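Local coordinates for Fe2OG dioxygenase domain-containing protein (PDB 4J25) that probably hydroxylates prolyl residues of protein substrates, using ferrous iron, 2-oxoglutarate and dioxygen, at residues F134-P139 with G211-S216; E166-H171 with D187-A192. All coordinates share one frame; numbering follows the deposited sequence.

Interaction 1 pairs two strands beside the N-oxalylglycine pocket, and interaction 2 packs the loop 166-171 against 187-192 nearby. Along the chain, interaction 2 is nested inside the loop that interaction 1 closes. Their centres are about 11 Å apart. R212 NH1 lies 3.1 Å from E166 O, a probable hydrogen bond that ties 211-216 to 166-171. W168 of interaction 2 packs beside the same segment, with its CE3 3.5 Å from R212 CZ. R214, which grips the ligand in interaction 1, is also touched by P190. The side chain of P190 is about 6 Å from N-oxalylglycine. That of Y137, in interaction 1, is about 7 Å from the manganese.

Interaction 1 (F134-P139 with G211-S216). With OGA (N-oxalylglycine), chain J.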
loop_
_atom_site.group_PDB
_atom_site.type_symbol
_atom_site.label_atom_id
_atom_site.label_comp_id
_atom_site.label_asym_id
_atom_site.label_seq_id
_atom_site.Cartn_x
_atom_site.Cartn_y
_atom_site.Cartn_z
ATOM N N PHE A 134 -9.416 2.874 1.880
ATOM C CA PHE A 134 -9.492 1.614 2.614
ATOM C C PHE A 134 -10.133 0.550 1.748
ATOM O O PHE A 134 -10.856 0.859 0.802
ATOM C CB PHE A 134 -10.292 1.765 3.922
ATOM C CG PHE A 134 -9.573 2.542 4.981
ATOM C CD1 PHE A 134 -8.558 1.963 5.717
ATOM C CD2 PHE A 134 -9.892 3.856 5.222
ATOM C CE1 PHE A 134 -7.890 2.685 6.692
ATOM C CE2 PHE A 134 -9.231 4.575 6.186
ATOM C CZ PHE A 134 -8.230 3.997 6.923
ATOM N N ALA A 135 -9.851 -0.709 2.063
ATOM C CA ALA A 135 -10.461 -1.821 1.356
ATOM C C ALA A 135 -10.732 -2.940 2.343
ATOM O O ALA A 135 -9.866 -3.306 3.132
ATOM C CB ALA A 135 -9.538 -2.305 0.212
ATOM N N LEU A 136 -11.932 -3.492 2.294
ATOM C CA LEU A 136 -12.326 -4.537 3.225
ATOM C C LEU A 136 -12.902 -5.702 2.439
ATOM O O LEU A 136 -14.009 -5.606 1.920
ATOM C CB LEU A 136 -13.382 -4.011 4.203
ATOM C CG LEU A 136 -13.756 -4.986 5.332
ATOM C CD1 LEU A 136 -14.145 -4.237 6.603
ATOM C CD2 LEU A 136 -14.879 -5.937 4.913
ATOM N N TYR A 137 -12.154 -6.794 2.339
ATOM C CA TYR A 137 -12.608 -7.938 1.565
ATOM C C TYR A 137 -13.349 -8.934 2.453
ATOM O O TYR A 137 -12.803 -9.413 3.452
ATOM C CB TYR A 137 -11.424 -8.609 0.862
ATOM C CG TYR A 137 -10.684 -7.684 -0.089
ATOM C CD1 TYR A 137 -11.158 -6.409 -0.360
ATOM C CD2 TYR A 137 -9.510 -8.085 -0.712
ATOM C CE1 TYR A 137 -10.482 -5.561 -1.223
ATOM C CE2 TYR A 137 -8.829 -7.239 -1.576
ATOM C CZ TYR A 137 -9.318 -5.980 -1.826
ATOM O OH TYR A 137 -8.647 -5.117 -2.681
ATOM N N PRO A 138 -14.613 -9.229 2.112
ATOM C CA PRO A 138 -15.357 -10.254 2.853
ATOM C C PRO A 138 -14.701 -11.602 2.635
ATOM O O PRO A 138 -13.989 -11.753 1.648
ATOM C CB PRO A 138 -16.743 -10.240 2.199
ATOM C CG PRO A 138 -16.814 -8.989 1.412
ATOM C CD PRO A 138 -15.410 -8.650 1.020
ATOM N N PRO A 139 -14.924 -12.567 3.539
ATOM C CA PRO A 139 -14.388 -13.920 3.325
ATOM C C PRO A 139 -14.815 -14.472 1.971
ATOM O O PRO A 139 -15.980 -14.412 1.643
ATOM C CB PRO A 139 -15.028 -14.737 4.456
ATOM C CG PRO A 139 -15.365 -13.734 5.513
ATOM C CD PRO A 139 -15.693 -12.461 4.791
ATOM N N GLY A 211 -10.293 -16.608 4.357
ATOM C CA GLY A 211 -11.377 -17.226 5.091
ATOM C C GLY A 211 -11.963 -16.284 6.120
ATOM O O GLY A 211 -12.882 -16.655 6.834
ATOM N N ARG A 212 -11.425 -15.070 6.213
ATOM C CA ARG A 212 -11.938 -14.086 7.161
ATOM C C ARG A 212 -11.765 -12.682 6.588
ATOM O O ARG A 212 -11.005 -12.483 5.653
ATOM C CB ARG A 212 -11.232 -14.202 8.515
ATOM C CG ARG A 212 -9.719 -14.114 8.423
ATOM C CD ARG A 212 -9.033 -14.045 9.797
ATOM N NE ARG A 212 -8.929 -12.674 10.305
ATOM C CZ ARG A 212 -7.960 -12.224 11.105
ATOM N NH1 ARG A 212 -7.963 -10.957 11.504
ATOM N NH2 ARG A 212 -6.981 -13.023 11.506
ATOM N N GLU A 213 -12.496 -11.721 7.133
ATOM C CA GLU A 213 -12.450 -10.358 6.620
ATOM C C GLU A 213 -11.018 -9.879 6.517
ATOM O O GLU A 213 -10.236 -10.003 7.458
ATOM C CB GLU A 213 -13.204 -9.409 7.541
ATOM C CG GLU A 213 -14.682 -9.645 7.612
ATOM C CD GLU A 213 -15.329 -8.722 8.611
ATOM O OE1 GLU A 213 -14.737 -7.652 8.901
ATOM O OE2 GLU A 213 -16.415 -9.067 9.118
ATOM N N ARG A 214 -10.670 -9.326 5.371
ATOM C CA ARG A 214 -9.307 -8.891 5.150
ATOM C C ARG A 214 -9.264 -7.385 4.939
ATOM O O ARG A 214 -9.841 -6.872 4.002
ATOM C CB ARG A 214 -8.733 -9.629 3.956
ATOM C CG ARG A 214 -7.315 -9.292 3.595
ATOM C CD ARG A 214 -7.164 -9.666 2.156
ATOM N NE ARG A 214 -5.801 -9.737 1.661
ATOM C CZ ARG A 214 -5.196 -8.783 0.948
ATOM N NH1 ARG A 214 -5.794 -7.620 0.692
ATOM N NH2 ARG A 214 -3.965 -8.985 0.516
ATOM N N LEU A 215 -8.543 -6.702 5.814
ATOM C CA LEU A 215 -8.483 -5.249 5.827
ATOM C C LEU A 215 -7.167 -4.692 5.306
ATOM O O LEU A 215 -6.097 -5.181 5.674
ATOM C CB LEU A 215 -8.666 -4.750 7.255
ATOM C CG LEU A 215 -9.928 -5.129 8.015
ATOM C CD1 LEU A 215 -9.959 -4.316 9.306
ATOM C CD2 LEU A 215 -11.159 -4.891 7.213
ATOM N N SER A 216 -7.249 -3.654 4.475
ATOM C CA SER A 216 -6.048 -2.984 3.967
ATOM C C SER A 216 -6.280 -1.499 3.666
ATOM O O SER A 216 -7.407 -1.024 3.639
ATOM C CB SER A 216 -5.576 -3.658 2.685
ATOM O OG SER A 216 -6.618 -3.636 1.738
HETATM C C1 OGA J . -5.390 -3.128 -5.598
HETATM C C2 OGA J . -4.675 -4.334 -5.074
HETATM C C4 OGA J . -3.975 -5.768 -3.188
HETATM C C5 OGA J . -4.079 -5.920 -1.709
HETATM O O1 OGA J . -6.187 -2.533 -4.817
HETATM O O2 OGA J . -5.178 -2.707 -6.791
HETATM O "O2'" OGA J . -4.079 -5.068 -5.849
HETATM O O3 OGA J . -3.159 -6.505 -1.085
HETATM N N1 OGA J . -4.679 -4.621 -3.657
HETATM O O4 OGA J . -5.074 -5.470 -1.080
HETATM O O HOH W 1 -6.109 -3.764 -0.730
#
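An antiparallel ladder joins strand 134-137 to strand 214-216, and Y137 and R214 lead into the N-oxalylglycine pocket. A135 and S216 form one hydrogen-bonded pair, with A135 N 2.9 Å from S216 O. Y137 and R214 form the other, with Y137 N 2.8 Å from R214 O. Each pair also has the reverse bond. L136 and L215 make the non-hydrogen-bonded pair between them, on the sheet face turned to helix 53-67. This is the edge of a sheet of the double-stranded beta helix, the jellyroll of 2-oxoglutarate oxygenases. The opposite face carries A135, Y137, R214 and S216. R214 runs alongside the Y137 ring, its guanidinium 10° from the ring plane, and NH1 is 3.8 Å from Y137 CE2. With CG anti to the backbone N (chi1 -180°) and the chain extended to NE, R214 reaches the ligand carboxylate. R214 NH1 donates to O4 of N-oxalylglycine at 2.9 Å, and R214 NH2 to its O3 at 3.1 Å, while R214 NE hydrogen-bonds G174 O. A leucine in its place would probably leave that carboxylate without its charged partner and G174 O without its donor. A water lies close to S216 OG, weakly bonded to Y137 OH and ligand N1.

Interaction 2 (E166-H171 with D187-A192); sequences EGWQPH and DVEPVA
W168 lies with one face of its indole against P190 and one edge against E189. W168 CB meets V191 first, 4.2 Å from V191 CG2. At chi1 -158° the ring swings away from the W168 backbone N and out toward 187-192. Next, W168 CD1 is 3.8 Å from E189 OE1, which lies in the ring plane, and the carboxylate is turned 58° from that plane. W168 NE1 sits 3.7 Å from P190 CD, and its N-H is taken up by G173 O. W168 CE2 is 3.6 Å from P190 CG. W168 CZ2 still touches that carbon, and the far end of the six-membered ring meets R214 of strand 214-222. P190 CG stands over the five-membered ring in a CH-pi contact, 19° off the ring normal. P190 is the centre of an inverse gamma turn, whose bond from V191 N to E189 O is weak. E189 also reaches past W168, with OE2 3.7 Å from P170 CG. At the other end, the bent chain of E166 brings OE1 to 3.3 Å from A192 CB. No hydrogen bond crosses directly between the two segments, so side-chain packing makes the contact. N165, just before 166-171, bonds P190 O through its side chain and A192 through its backbone. Helix 53-67 flanks the E166 end, touching E166 through R57 and A192 through V56. P190 rests on Y163 of strand 156-163.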
loop_
_atom_site.group_PDB
_atom_site.type_symbol
_atom_site.label_atom_id
_atom_site.label_comp_id
_atom_site.label_asym_id
_atom_site.label_seq_id
_atom_site.Cartn_x
_atom_site.Cartn_y
_atom_site.Cartn_z
ATOM N N GLU A 166 -4.879 -8.033 12.585
ATOM C CA GLU A 166 -4.250 -8.626 13.746
ATOM C C GLU A 166 -4.457 -10.134 13.739
ATOM O O GLU A 166 -5.517 -10.616 13.341
ATOM C CB GLU A 166 -4.849 -8.027 15.020
ATOM C CG GLU A 166 -4.729 -6.501 15.101
ATOM C CD GLU A 166 -3.289 -6.039 15.146
ATOM O OE1 GLU A 166 -3.014 -4.847 14.841
ATOM O OE2 GLU A 166 -2.429 -6.881 15.489
ATOM N N GLY A 167 -3.432 -10.869 14.155
ATOM C CA GLY A 167 -3.547 -12.300 14.398
ATOM C C GLY A 167 -3.799 -13.160 13.173
ATOM O O GLY A 167 -4.426 -14.220 13.276
ATOM N N TRP A 168 -3.317 -12.712 12.017
ATOM C CA TRP A 168 -3.511 -13.446 10.772
ATOM C C TRP A 168 -2.720 -14.739 10.805
ATOM O O TRP A 168 -1.612 -14.775 11.332
ATOM C CB TRP A 168 -3.053 -12.607 9.574
ATOM C CG TRP A 168 -3.698 -13.050 8.310
ATOM C CD1 TRP A 168 -3.207 -13.951 7.408
ATOM C CD2 TRP A 168 -4.969 -12.630 7.807
ATOM N NE1 TRP A 168 -4.096 -14.116 6.383
ATOM C CE2 TRP A 168 -5.188 -13.316 6.604
ATOM C CE3 TRP A 168 -5.947 -11.746 8.266
ATOM C CZ2 TRP A 168 -6.342 -13.141 5.845
ATOM C CZ3 TRP A 168 -7.098 -11.575 7.510
ATOM C CH2 TRP A 168 -7.283 -12.266 6.316
ATOM N N GLN A 169 -3.290 -15.806 10.260
ATOM C CA GLN A 169 -2.585 -17.081 10.199
ATOM C C GLN A 169 -2.664 -17.550 8.760
ATOM O O GLN A 169 -3.542 -17.099 8.024
ATOM C CB GLN A 169 -3.207 -18.122 11.140
ATOM C CG GLN A 169 -3.225 -17.741 12.632
ATOM C CD GLN A 169 -1.839 -17.689 13.264
ATOM O OE1 GLN A 169 -1.057 -18.648 13.181
ATOM N NE2 GLN A 169 -1.529 -16.561 13.906
ATOM N N PRO A 170 -1.757 -18.458 8.358
ATOM C CA PRO A 170 -1.667 -18.966 6.984
ATOM C C PRO A 170 -2.913 -19.726 6.555
ATOM O O PRO A 170 -3.198 -19.817 5.365
ATOM C CB PRO A 170 -0.476 -19.925 7.043
ATOM C CG PRO A 170 0.283 -19.530 8.262
ATOM C CD PRO A 170 -0.752 -19.088 9.231
ATOM N N HIS A 171 -3.636 -20.283 7.521
ATOM C CA HIS A 171 -4.889 -20.979 7.229
ATOM C C HIS A 171 -5.924 -19.985 6.710
ATOM O O HIS A 171 -6.929 -20.370 6.107
ATOM C CB HIS A 171 -5.411 -21.674 8.490
ATOM C CG HIS A 171 -4.319 -22.135 9.404
ATOM N ND1 HIS A 171 -3.890 -21.390 10.480
ATOM C CD2 HIS A 171 -3.538 -23.241 9.376
ATOM C CE1 HIS A 171 -2.904 -22.025 11.089
ATOM N NE2 HIS A 171 -2.671 -23.152 10.439
ATOM N N ASP A 187 4.477 -14.453 -2.098
ATOM C CA ASP A 187 3.267 -14.187 -1.341
ATOM C C ASP A 187 3.548 -13.232 -0.175
ATOM O O ASP A 187 4.537 -13.378 0.533
ATOM C CB ASP A 187 2.684 -15.491 -0.787
ATOM C CG ASP A 187 2.063 -16.350 -1.867
ATOM O OD1 ASP A 187 2.131 -15.941 -3.039
ATOM O OD2 ASP A 187 1.511 -17.429 -1.558
ATOM N N VAL A 188 2.659 -12.266 0.024
ATOM C CA VAL A 188 2.658 -11.471 1.241
ATOM C C VAL A 188 1.404 -11.758 2.068
ATOM O O VAL A 188 0.286 -11.601 1.578
ATOM C CB VAL A 188 2.696 -9.964 0.908
ATOM C CG1 VAL A 188 2.718 -9.133 2.204
ATOM C CG2 VAL A 188 3.904 -9.652 0.084
ATOM N N GLU A 189 1.575 -12.177 3.316
ATOM C CA GLU A 189 0.439 -12.307 4.223
ATOM C C GLU A 189 0.045 -10.915 4.695
ATOM O O GLU A 189 0.902 -10.125 5.058
ATOM C CB GLU A 189 0.747 -13.199 5.438
ATOM C CG GLU A 189 0.957 -14.659 5.084
ATOM C CD GLU A 189 0.963 -15.582 6.295
ATOM O OE1 GLU A 189 0.408 -15.202 7.355
ATOM O OE2 GLU A 189 1.525 -16.698 6.177
ATOM N N PRO A 190 -1.254 -10.619 4.682
ATOM C CA PRO A 190 -1.774 -9.285 5.023
ATOM C C PRO A 190 -1.785 -9.040 6.535
ATOM O O PRO A 190 -2.825 -8.774 7.133
ATOM C CB PRO A 190 -3.185 -9.334 4.459
ATOM C CG PRO A 190 -3.585 -10.787 4.669
ATOM C CD PRO A 190 -2.336 -11.577 4.390
ATOM N N VAL A 191 -0.596 -9.107 7.123
ATOM C CA VAL A 191 -0.368 -8.996 8.559
ATOM C C VAL A 191 -0.305 -7.535 9.013
ATOM O O VAL A 191 0.278 -6.687 8.342
ATOM C CB VAL A 191 0.956 -9.696 8.898
ATOM C CG1 VAL A 191 1.443 -9.347 10.296
ATOM C CG2 VAL A 191 0.786 -11.196 8.742
ATOM N N ALA A 192 -0.903 -7.235 10.156
ATOM C CA ALA A 192 -0.985 -5.851 10.614
ATOM C C ALA A 192 0.383 -5.193 10.602
ATOM O O ALA A 192 1.347 -5.750 11.114
ATOM C CB ALA A 192 -1.584 -5.791 12.025
#